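PDB 6W0P: kojibiose phosphorylase from Gut metagenome, which belongs to glycoside hydrolase family 65, a family of carbohydrate-active enzymes built from N-terminal, central catalytic and C-terminal domains. Local coordinates for residues Tyr703-Thr708 against Leu714-Asp719. Numbering follows the deposited sequence.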
loop_
_atom_site.group_PDB
_atom_site.type_symbol
_atom_site.label_atom_id
_atom_site.label_comp_id
_atom_site.label_asym_id
_atom_site.label_seq_id
_atom_site.Cartn_x
_atom_site.Cartn_y
_atom_site.Cartn_z
ATOM N N TYR A 703 -31.965 22.811 28.700
ATOM C CA TYR A 703 -30.977 23.326 27.730
ATOM C C TYR A 703 -31.682 24.356 26.857
ATOM O O TYR A 703 -32.941 24.324 26.720
ATOM C CB TYR A 703 -30.361 22.201 26.895
ATOM C CG TYR A 703 -31.351 21.397 26.097
ATOM C CD1 TYR A 703 -31.989 20.296 26.635
ATOM C CD2 TYR A 703 -31.637 21.729 24.784
ATOM C CE1 TYR A 703 -32.912 19.567 25.898
ATOM C CE2 TYR A 703 -32.534 20.997 24.023
ATOM C CZ TYR A 703 -33.179 19.914 24.584
ATOM O OH TYR A 703 -34.067 19.204 23.834
ATOM N N GLN A 704 -30.884 25.229 26.250
ATOM C CA GLN A 704 -31.395 26.292 25.358
ATOM C C GLN A 704 -30.390 26.456 24.232
ATOM O O GLN A 704 -29.187 26.548 24.552
ATOM C CB GLN A 704 -31.616 27.585 26.145
ATOM C CG GLN A 704 -32.139 28.758 25.321
ATOM C CD GLN A 704 -32.345 29.963 26.206
ATOM O OE1 GLN A 704 -33.320 30.059 26.947
ATOM N NE2 GLN A 704 -31.412 30.888 26.154
ATOM N N PHE A 705 -30.877 26.472 22.992
ATOM C CA PHE A 705 -30.065 26.717 21.780
ATOM C C PHE A 705 -30.697 27.848 20.974
ATOM O O PHE A 705 -31.883 28.153 21.201
ATOM C CB PHE A 705 -29.880 25.447 20.954
ATOM C CG PHE A 705 -31.125 24.831 20.372
ATOM C CD1 PHE A 705 -31.593 25.208 19.124
ATOM C CD2 PHE A 705 -31.760 23.788 21.026
ATOM C CE1 PHE A 705 -32.724 24.615 18.584
ATOM C CE2 PHE A 705 -32.893 23.198 20.484
ATOM C CZ PHE A 705 -33.368 23.610 19.265
ATOM N N LYS A 706 -29.883 28.482 20.123
ATOM C CA LYS A 706 -30.262 29.592 19.220
ATOM C C LYS A 706 -29.815 29.237 17.801
ATOM O O LYS A 706 -28.653 28.768 17.635
ATOM C CB LYS A 706 -29.639 30.900 19.689
ATOM C CG LYS A 706 -30.144 31.407 21.035
ATOM C CD LYS A 706 -29.469 32.694 21.441
ATOM C CE LYS A 706 -29.848 33.186 22.816
ATOM N NZ LYS A 706 -31.083 34.001 22.764
ATOM N N ILE A 707 -30.711 29.443 16.840
ATOM C CA ILE A 707 -30.526 29.192 15.386
ATOM C C ILE A 707 -31.324 30.242 14.615
ATOM O O ILE A 707 -32.309 30.796 15.149
ATOM C CB ILE A 707 -30.958 27.773 14.959
ATOM C CG1 ILE A 707 -32.435 27.505 15.239
ATOM C CG2 ILE A 707 -30.063 26.722 15.582
ATOM C CD1 ILE A 707 -32.887 26.113 14.865
ATOM N N THR A 708 -30.906 30.490 13.389
ATOM C CA THR A 708 -31.529 31.473 12.474
ATOM C C THR A 708 -32.024 30.728 11.237
ATOM O O THR A 708 -31.222 30.020 10.586
ATOM C CB THR A 708 -30.551 32.593 12.111
ATOM O OG1 THR A 708 -30.231 33.219 13.355
ATOM C CG2 THR A 708 -31.115 33.589 11.115
ATOM N N LEU A 714 -34.024 32.472 16.321
ATOM C CA LEU A 714 -34.905 31.664 17.212
ATOM C C LEU A 714 -34.156 31.240 18.474
ATOM O O LEU A 714 -33.034 30.707 18.341
ATOM C CB LEU A 714 -35.368 30.413 16.471
ATOM C CG LEU A 714 -36.107 30.663 15.174
ATOM C CD1 LEU A 714 -36.194 29.378 14.380
ATOM C CD2 LEU A 714 -37.490 31.239 15.442
ATOM N N THR A 715 -34.802 31.409 19.628
ATOM C CA THR A 715 -34.390 30.867 20.944
ATOM C C THR A 715 -35.374 29.775 21.368
ATOM O O THR A 715 -36.579 30.055 21.475
ATOM C CB THR A 715 -34.306 31.960 22.014
ATOM O OG1 THR A 715 -33.411 32.986 21.582
ATOM C CG2 THR A 715 -33.841 31.427 23.347
ATOM N N VAL A 716 -34.835 28.585 21.614
ATOM C CA VAL A 716 -35.571 27.362 21.982
ATOM C C VAL A 716 -35.028 26.923 23.327
ATOM O O VAL A 716 -33.880 26.504 23.365
ATOM C CB VAL A 716 -35.425 26.255 20.925
ATOM C CG1 VAL A 716 -36.198 25.020 21.341
ATOM C CG2 VAL A 716 -35.840 26.714 19.534
ATOM N N LYS A 717 -35.862 27.019 24.367
ATOM C CA LYS A 717 -35.586 26.521 25.732
ATOM C C LYS A 717 -36.444 25.279 25.987
ATOM O O LYS A 717 -37.664 25.371 25.823
ATOM C CB LYS A 717 -35.876 27.612 26.771
ATOM C CG LYS A 717 -35.520 27.225 28.199
ATOM C CD LYS A 717 -35.709 28.341 29.183
ATOM C CE LYS A 717 -35.573 27.834 30.603
ATOM N NZ LYS A 717 -35.468 28.936 31.588
ATOM N N VAL A 718 -35.815 24.189 26.421
ATOM C CA VAL A 718 -36.477 22.889 26.731
ATOM C C VAL A 718 -36.210 22.534 28.198
ATOM O O VAL A 718 -35.039 22.390 28.551
ATOM C CB VAL A 718 -35.981 21.796 25.776
ATOM C CG1 VAL A 718 -36.742 20.491 25.967
ATOM C CG2 VAL A 718 -36.052 22.269 24.337
ATOM N N ASP A 719 -37.258 22.463 29.023
ATOM C CA ASP A 719 -37.185 21.942 30.425
ATOM C C ASP A 719 -38.064 20.692 30.517
ATOM O O ASP A 719 -38.429 20.154 29.449
ATOM C CB ASP A 719 -37.497 23.008 31.486
ATOM C CG ASP A 719 -38.922 23.541 31.514
ATOM O OD1 ASP A 719 -39.839 22.824 31.104
ATOM O OD2 ASP A 719 -39.100 24.685 31.942
#
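Tyr703 and Val718, and likewise Phe705 and Val716 at the next hydrogen-bonded pair, show how an aromatic residue can lie over its hydrogen-bonded partner in an antiparallel pair. In each case the valine CB sits over one ring face, displaced toward the rim: Val718 CB is 3.6 Å from Tyr703 CZ, and Val716 CB is 3.7 Å from Phe705 CZ. Both are CH-pi contacts. The first torsions of the two aromatics (59° and 63°) set CG between backbone N and carbonyl carbon, which leans each ring over the neighbouring strand. Ile707 CG1 lies 4.3 Å from Leu714 CD1, a looser contact.

On the reverse face, Lys706 bends at its last torsion (chi4 -86°) to bring NZ within 2.8 Å of Thr715 OG1, a hydrogen bond. The methyl of Thr715 turns instead to Gln704, its CG2 3.5 Å from CD of the amide. Strands 702-709 and 712-718 form a beta hairpin in a five-stranded antiparallel sheet, where the earlier strand 303-305 lies beside 702-709 and strand 722-726 beside 712-718. Paired N-H...O bonds join Tyr703 to Val718, Phe705 to Val716 and Ile707 to Leu714; Val718 N to Tyr703 O, at 2.9 Å, is almost straight.

Farther out, helix 666-680 packs on the side of the sheet that carries Tyr703, Phe705 and Ile707, with Phe680, Val677 and Trp673 against them in that order, while Leu690 and Leu692 of strand 689-692 meet Leu714 and Val716. Tyr703 OH hydrogen-bonds to Thr695 O, which ties down the far end of the ring.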